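Local coordinates for protein NADP-dependent alcohol dehydrogenase 6 (Saccharomyces cerevisiae, PDB 1PIW) that reduces a broad range of aromatic and aliphatic aldehydes to alcohols with NADPH, as a homodimeric, zinc-containing medium-chain alcohol dehydrogenase, at residues M194-M202 and L310-I321. Numbering follows the deposited sequence.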
ATOM      1  N   MET A 194       6.602 -21.314  -6.658  1.00 37.99           N
ATOM      2  CA  MET A 194       5.181 -21.611  -6.598  1.00 38.15           C
ATOM      3  C   MET A 194       4.446 -20.345  -7.012  1.00 38.07           C
ATOM      4  O   MET A 194       3.449 -20.392  -7.735  1.00 37.90           O
ATOM      5  CB  MET A 194       4.782 -22.016  -5.174  1.00 38.23           C
ATOM      6  CG  MET A 194       5.297 -23.374  -4.754  1.00 37.67           C
ATOM      7  SD  MET A 194       5.039 -23.700  -3.013  1.00 39.34           S
ATOM      8  CE  MET A 194       3.409 -24.332  -3.044  1.00 43.12           C
ATOM      9  N   GLY A 195       4.965 -19.211  -6.551  1.00 37.41           N
ATOM     10  CA  GLY A 195       4.364 -17.934  -6.871  1.00 36.50           C
ATOM     11  C   GLY A 195       4.525 -17.581  -8.333  1.00 35.14           C
ATOM     12  O   GLY A 195       3.800 -16.745  -8.858  1.00 34.63           O
ATOM     13  N   THR A 196       5.500 -18.195  -8.989  1.00 34.68           N
ATOM     14  CA  THR A 196       5.707 -17.936 -10.403  1.00 33.45           C
ATOM     15  C   THR A 196       4.712 -18.796 -11.164  1.00 33.29           C
ATOM     16  O   THR A 196       3.988 -18.306 -12.027  1.00 33.07           O
ATOM     17  CB  THR A 196       7.137 -18.273 -10.833  1.00 31.43           C
ATOM     18  OG1 THR A 196       8.043 -17.347 -10.222  1.00 30.75           O
ATOM     19  CG2 THR A 196       7.269 -18.169 -12.331  1.00 30.58           C
ATOM     20  N   LEU A 197       4.665 -20.077 -10.819  1.00 33.52           N
ATOM     21  CA  LEU A 197       3.737 -20.997 -11.457  1.00 34.04           C
ATOM     22  C   LEU A 197       2.330 -20.480 -11.272  1.00 34.89           C
ATOM     23  O   LEU A 197       1.665 -20.105 -12.231  1.00 35.89           O
ATOM     24  CB  LEU A 197       3.831 -22.385 -10.835  1.00 30.75           C
ATOM     25  CG  LEU A 197       5.223 -22.981 -10.904  1.00 30.00           C
ATOM     26  CD1 LEU A 197       5.184 -24.407 -10.403  1.00 29.02           C
ATOM     27  CD2 LEU A 197       5.732 -22.904 -12.340  1.00 29.42           C
ATOM     28  N   ILE A 198       1.890 -20.462 -10.022  1.00 36.00           N
ATOM     29  CA  ILE A 198       0.559 -20.001  -9.682  1.00 36.44           C
ATOM     30  C   ILE A 198       0.244 -18.680 -10.376  1.00 36.47           C
ATOM     31  O   ILE A 198      -0.897 -18.430 -10.765  1.00 36.07           O
ATOM     32  CB  ILE A 198       0.423 -19.848  -8.152  1.00 36.63           C
ATOM     33  CG1 ILE A 198       0.728 -21.186  -7.478  1.00 35.33           C
ATOM     34  CG2 ILE A 198      -0.981 -19.410  -7.785  1.00 38.16           C
ATOM     35  CD1 ILE A 198       0.532 -21.171  -5.987  1.00 35.92           C
ATOM     36  N   SER A 199       1.261 -17.843 -10.548  1.00 36.65           N
ATOM     37  CA  SER A 199       1.072 -16.555 -11.197  1.00 37.48           C
ATOM     38  C   SER A 199       0.528 -16.788 -12.595  1.00 39.03           C
ATOM     39  O   SER A 199      -0.520 -16.260 -12.984  1.00 39.28           O
ATOM     40  CB  SER A 199       2.400 -15.819 -11.290  1.00 37.15           C
ATOM     41  OG  SER A 199       2.214 -14.555 -11.890  1.00 40.73           O
ATOM     42  N   LYS A 200       1.263 -17.597 -13.345  1.00 40.40           N
ATOM     43  CA  LYS A 200       0.904 -17.950 -14.706  1.00 40.42           C
ATOM     44  C   LYS A 200      -0.465 -18.631 -14.772  1.00 40.16           C
ATOM     45  O   LYS A 200      -1.314 -18.239 -15.563  1.00 39.85           O
ATOM     46  CB  LYS A 200       1.992 -18.855 -15.278  1.00 40.44           C
ATOM     47  CG  LYS A 200       3.360 -18.191 -15.271  1.00 40.93           C
ATOM     48  CD  LYS A 200       3.374 -16.931 -16.125  1.00 41.53           C
ATOM     49  CE  LYS A 200       3.141 -17.273 -17.593  1.00 44.41           C
ATOM     50  NZ  LYS A 200       2.739 -16.097 -18.427  1.00 47.51           N
ATOM     51  N   ALA A 201      -0.671 -19.640 -13.932  1.00 40.95           N
ATOM     52  CA  ALA A 201      -1.934 -20.374 -13.875  1.00 41.29           C
ATOM     53  C   ALA A 201      -3.114 -19.422 -13.794  1.00 42.26           C
ATOM     54  O   ALA A 201      -4.193 -19.726 -14.282  1.00 41.95           O
ATOM     55  CB  ALA A 201      -1.952 -21.308 -12.661  1.00 40.59           C
ATOM     56  N   MET A 202      -2.910 -18.273 -13.163  1.00 43.98           N
ATOM     57  CA  MET A 202      -3.980 -17.300 -13.034  1.00 44.98           C
ATOM     58  C   MET A 202      -4.118 -16.471 -14.296  1.00 46.21           C
ATOM     59  O   MET A 202      -5.153 -15.844 -14.518  1.00 47.91           O
ATOM     60  CB  MET A 202      -3.741 -16.417 -11.813  1.00 45.31           C
ATOM     61  CG  MET A 202      -4.170 -17.109 -10.535  1.00 45.89           C
ATOM     62  SD  MET A 202      -3.549 -16.368  -9.031  1.00 45.67           S
ATOM     63  CE  MET A 202      -4.486 -14.876  -8.936  1.00 45.99           C
ATOM     64  N   LEU A 310      -6.946 -22.400  -4.248  1.00 43.47           N
ATOM     65  CA  LEU A 310      -5.650 -22.748  -4.813  1.00 41.19           C
ATOM     66  C   LEU A 310      -5.630 -24.236  -5.117  1.00 40.71           C
ATOM     67  O   LEU A 310      -5.310 -24.655  -6.232  1.00 40.50           O
ATOM     68  CB  LEU A 310      -4.523 -22.396  -3.832  1.00 39.82           C
ATOM     69  CG  LEU A 310      -3.104 -22.740  -4.304  1.00 38.74           C
ATOM     70  CD1 LEU A 310      -2.868 -22.090  -5.651  1.00 41.50           C
ATOM     71  CD2 LEU A 310      -2.067 -22.252  -3.321  1.00 37.66           C
ATOM     72  N   LEU A 311      -5.981 -25.040  -4.123  1.00 39.22           N
ATOM     73  CA  LEU A 311      -5.988 -26.469  -4.333  1.00 38.31           C
ATOM     74  C   LEU A 311      -6.812 -26.795  -5.564  1.00 38.43           C
ATOM     75  O   LEU A 311      -6.480 -27.705  -6.317  1.00 38.79           O
ATOM     76  CB  LEU A 311      -6.545 -27.192  -3.107  1.00 36.14           C
ATOM     77  CG  LEU A 311      -5.539 -27.389  -1.988  1.00 32.80           C
ATOM     78  CD1 LEU A 311      -6.092 -28.373  -0.992  1.00 33.07           C
ATOM     79  CD2 LEU A 311      -4.243 -27.913  -2.573  1.00 31.23           C
ATOM     80  N   LYS A 312      -7.883 -26.042  -5.774  1.00 40.08           N
ATOM     81  CA  LYS A 312      -8.741 -26.266  -6.937  1.00 43.02           C
ATOM     82  C   LYS A 312      -7.964 -25.951  -8.214  1.00 42.67           C
ATOM     83  O   LYS A 312      -7.914 -26.759  -9.135  1.00 42.65           O
ATOM     84  CB  LYS A 312      -9.988 -25.380  -6.847  1.00 45.09           C
ATOM     85  CG  LYS A 312     -10.931 -25.453  -8.036  1.00 44.89           C
ATOM     86  CD  LYS A 312     -12.087 -24.479  -7.843  1.00 44.95           C
ATOM     87  CE  LYS A 312     -13.047 -24.497  -9.016  1.00 45.28           C
ATOM     88  NZ  LYS A 312     -13.833 -25.755  -9.055  1.00 46.66           N
ATOM     89  N   LEU A 313      -7.346 -24.778  -8.245  1.00 42.33           N
ATOM     90  CA  LEU A 313      -6.570 -24.340  -9.389  1.00 41.97           C
ATOM     91  C   LEU A 313      -5.446 -25.289  -9.747  1.00 43.39           C
ATOM     92  O   LEU A 313      -5.358 -25.759 -10.876  1.00 44.09           O
ATOM     93  CB  LEU A 313      -5.996 -22.960  -9.117  1.00 40.53           C
ATOM     94  CG  LEU A 313      -4.964 -22.491 -10.129  1.00 41.47           C
ATOM     95  CD1 LEU A 313      -5.510 -22.607 -11.526  1.00 41.45           C
ATOM     96  CD2 LEU A 313      -4.595 -21.058  -9.824  1.00 44.82           C
ATOM     97  N   VAL A 314      -4.565 -25.562  -8.798  1.00 45.97           N
ATOM     98  CA  VAL A 314      -3.463 -26.470  -9.073  1.00 47.21           C
ATOM     99  C   VAL A 314      -4.009 -27.775  -9.636  1.00 47.43           C
ATOM    100  O   VAL A 314      -3.443 -28.340 -10.562  1.00 48.01           O
ATOM    101  CB  VAL A 314      -2.650 -26.759  -7.801  1.00 47.78           C
ATOM    102  CG1 VAL A 314      -1.659 -27.888  -8.060  1.00 48.16           C
ATOM    103  CG2 VAL A 314      -1.917 -25.499  -7.372  1.00 47.15           C
ATOM    104  N   SER A 315      -5.119 -28.238  -9.076  1.00 46.89           N
ATOM    105  CA  SER A 315      -5.757 -29.468  -9.522  1.00 47.51           C
ATOM    106  C   SER A 315      -6.315 -29.370 -10.941  1.00 48.58           C
ATOM    107  O   SER A 315      -6.104 -30.253 -11.765  1.00 48.84           O
ATOM    108  CB  SER A 315      -6.894 -29.823  -8.578  1.00 47.71           C
ATOM    109  OG  SER A 315      -7.946 -30.437  -9.296  1.00 48.27           O
ATOM    110  N   GLU A 316      -7.048 -28.296 -11.208  1.00 49.43           N
ATOM    111  CA  GLU A 316      -7.657 -28.075 -12.514  1.00 49.35           C
ATOM    112  C   GLU A 316      -6.651 -27.763 -13.617  1.00 50.38           C
ATOM    113  O   GLU A 316      -6.522 -28.538 -14.561  1.00 51.94           O
ATOM    114  CB  GLU A 316      -8.720 -26.968 -12.417  1.00 47.56           C
ATOM    115  CG  GLU A 316     -10.075 -27.489 -11.926  1.00 47.31           C
ATOM    116  CD  GLU A 316     -11.002 -26.412 -11.356  1.00 47.74           C
ATOM    117  OE1 GLU A 316     -10.791 -25.203 -11.613  1.00 49.10           O
ATOM    118  OE2 GLU A 316     -11.964 -26.788 -10.651  1.00 46.38           O
ATOM    119  N   LYS A 317      -5.940 -26.642 -13.521  1.00 50.73           N
ATOM    120  CA  LYS A 317      -4.967 -26.316 -14.557  1.00 51.23           C
ATOM    121  C   LYS A 317      -3.711 -27.162 -14.361  1.00 52.66           C
ATOM    122  O   LYS A 317      -2.624 -26.852 -14.857  1.00 51.54           O
ATOM    123  CB  LYS A 317      -4.655 -24.815 -14.561  1.00 50.11           C
ATOM    124  CG  LYS A 317      -5.860 -23.964 -14.972  1.00 52.70           C
ATOM    125  CD  LYS A 317      -5.476 -22.625 -15.618  1.00 55.47           C
ATOM    126  CE  LYS A 317      -4.882 -22.797 -17.031  1.00 57.69           C
ATOM    127  NZ  LYS A 317      -4.456 -21.504 -17.675  1.00 57.07           N
ATOM    128  N   ASP A 318      -3.898 -28.250 -13.624  1.00 55.34           N
ATOM    129  CA  ASP A 318      -2.851 -29.223 -13.337  1.00 58.25           C
ATOM    130  C   ASP A 318      -1.450 -28.655 -13.111  1.00 58.08           C
ATOM    131  O   ASP A 318      -0.564 -28.823 -13.951  1.00 59.18           O
ATOM    132  CB  ASP A 318      -2.804 -30.246 -14.465  1.00 60.34           C
ATOM    133  CG  ASP A 318      -2.066 -31.499 -14.073  1.00 63.24           C
ATOM    134  OD1 ASP A 318      -2.544 -32.207 -13.153  1.00 64.01           O
ATOM    135  OD2 ASP A 318      -1.008 -31.769 -14.684  1.00 65.11           O
ATOM    136  N   ILE A 319      -1.243 -28.008 -11.967  1.00 57.40           N
ATOM    137  CA  ILE A 319       0.054 -27.419 -11.654  1.00 55.63           C
ATOM    138  C   ILE A 319       0.997 -28.430 -11.019  1.00 54.09           C
ATOM    139  O   ILE A 319       0.617 -29.177 -10.124  1.00 52.63           O
ATOM    140  CB  ILE A 319      -0.081 -26.223 -10.685  1.00 55.44           C
ATOM    141  CG1 ILE A 319      -1.249 -25.328 -11.099  1.00 54.22           C
ATOM    142  CG2 ILE A 319       1.207 -25.413 -10.694  1.00 53.99           C
ATOM    143  CD1 ILE A 319      -1.059 -24.688 -12.435  1.00 54.29           C
ATOM    144  N   LYS A 320       2.234 -28.438 -11.493  1.00 53.67           N
ATOM    145  CA  LYS A 320       3.255 -29.338 -10.978  1.00 54.04           C
ATOM    146  C   LYS A 320       4.435 -28.482 -10.496  1.00 51.81           C
ATOM    147  O   LYS A 320       5.235 -27.999 -11.301  1.00 50.31           O
ATOM    148  CB  LYS A 320       3.673 -30.320 -12.091  1.00 57.00           C
ATOM    149  CG  LYS A 320       4.931 -31.167 -11.832  1.00 61.07           C
ATOM    150  CD  LYS A 320       6.216 -30.453 -12.326  1.00 65.09           C
ATOM    151  CE  LYS A 320       7.494 -31.308 -12.183  1.00 64.49           C
ATOM    152  NZ  LYS A 320       8.728 -30.535 -12.546  1.00 62.07           N
ATOM    153  N   ILE A 321       4.526 -28.275  -9.183  1.00 49.80           N
ATOM    154  CA  ILE A 321       5.606 -27.461  -8.632  1.00 48.13           C
ATOM    155  C   ILE A 321       6.900 -28.233  -8.527  1.00 47.36           C
ATOM    156  O   ILE A 321       6.925 -29.455  -8.657  1.00 47.64           O
ATOM    157  CB  ILE A 321       5.281 -26.919  -7.239  1.00 47.24           C
ATOM    158  CG1 ILE A 321       4.985 -28.076  -6.294  1.00 47.87           C
ATOM    159  CG2 ILE A 321       4.110 -25.967  -7.315  1.00 47.56           C
ATOM    160  CD1 ILE A 321       4.822 -27.657  -4.851  1.00 48.23           C
TER
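Ala201 sets its methyl group between two side chains of 310-321: its CB lies 3.5 Å from CD1 of Ile319 and 3.9 Å from CD2 of Leu313. The contact is apolar almost throughout and follows one face of helix 194-202. One turn back, Ile198 meets Leu310 at about a right angle, with CD1 of Ile198 3.5 Å from CD1 of Leu310. With CG anti to the backbone N (chi1 179°), Leu310 carries both methyls to Ile198 CD1. Leu313 also reaches Met202, whose CG sits 4.0 Å from Leu313 CD2.

The loop after the helix, extended over 319-321, packs against the same face. Leu197 lays CB against CG2 of Ile319, while Leu197 CD1 lies 3.6 Å from Ile321 CG2. That same Ile321 CG2 touches CG of Met194, and the bend in the Met194 chain at chi3 (86°) brings its CE near Ile321 CD1.

At the exposed rim, an aliphatic part of Lys317, the first residue to leave helical geometry, makes a van der Waals contact with a carbonyl: the bent chain brings Lys317 CD to 3.4 Å from Ala201 O, beyond the oxygen.

The axes of the two short helical segments approach to 10.7 Å and cross at 78°. Helix 190-202 follows the first strand of the Rossmann fold, 182-186, and begins at the glycine-rich turn that binds NADP; its Thr196 and Ser199 pack on that sheet, and Met194 lies near Arg348, an NADP-binding residue. Helix 161-174 lies against Met194 and Leu310. Beyond Ile321 the chain enters strand 323-327 of the mixed sheet, so the contact joins the Rossmann helix to the chain leaving the coenzyme domain for that sheet.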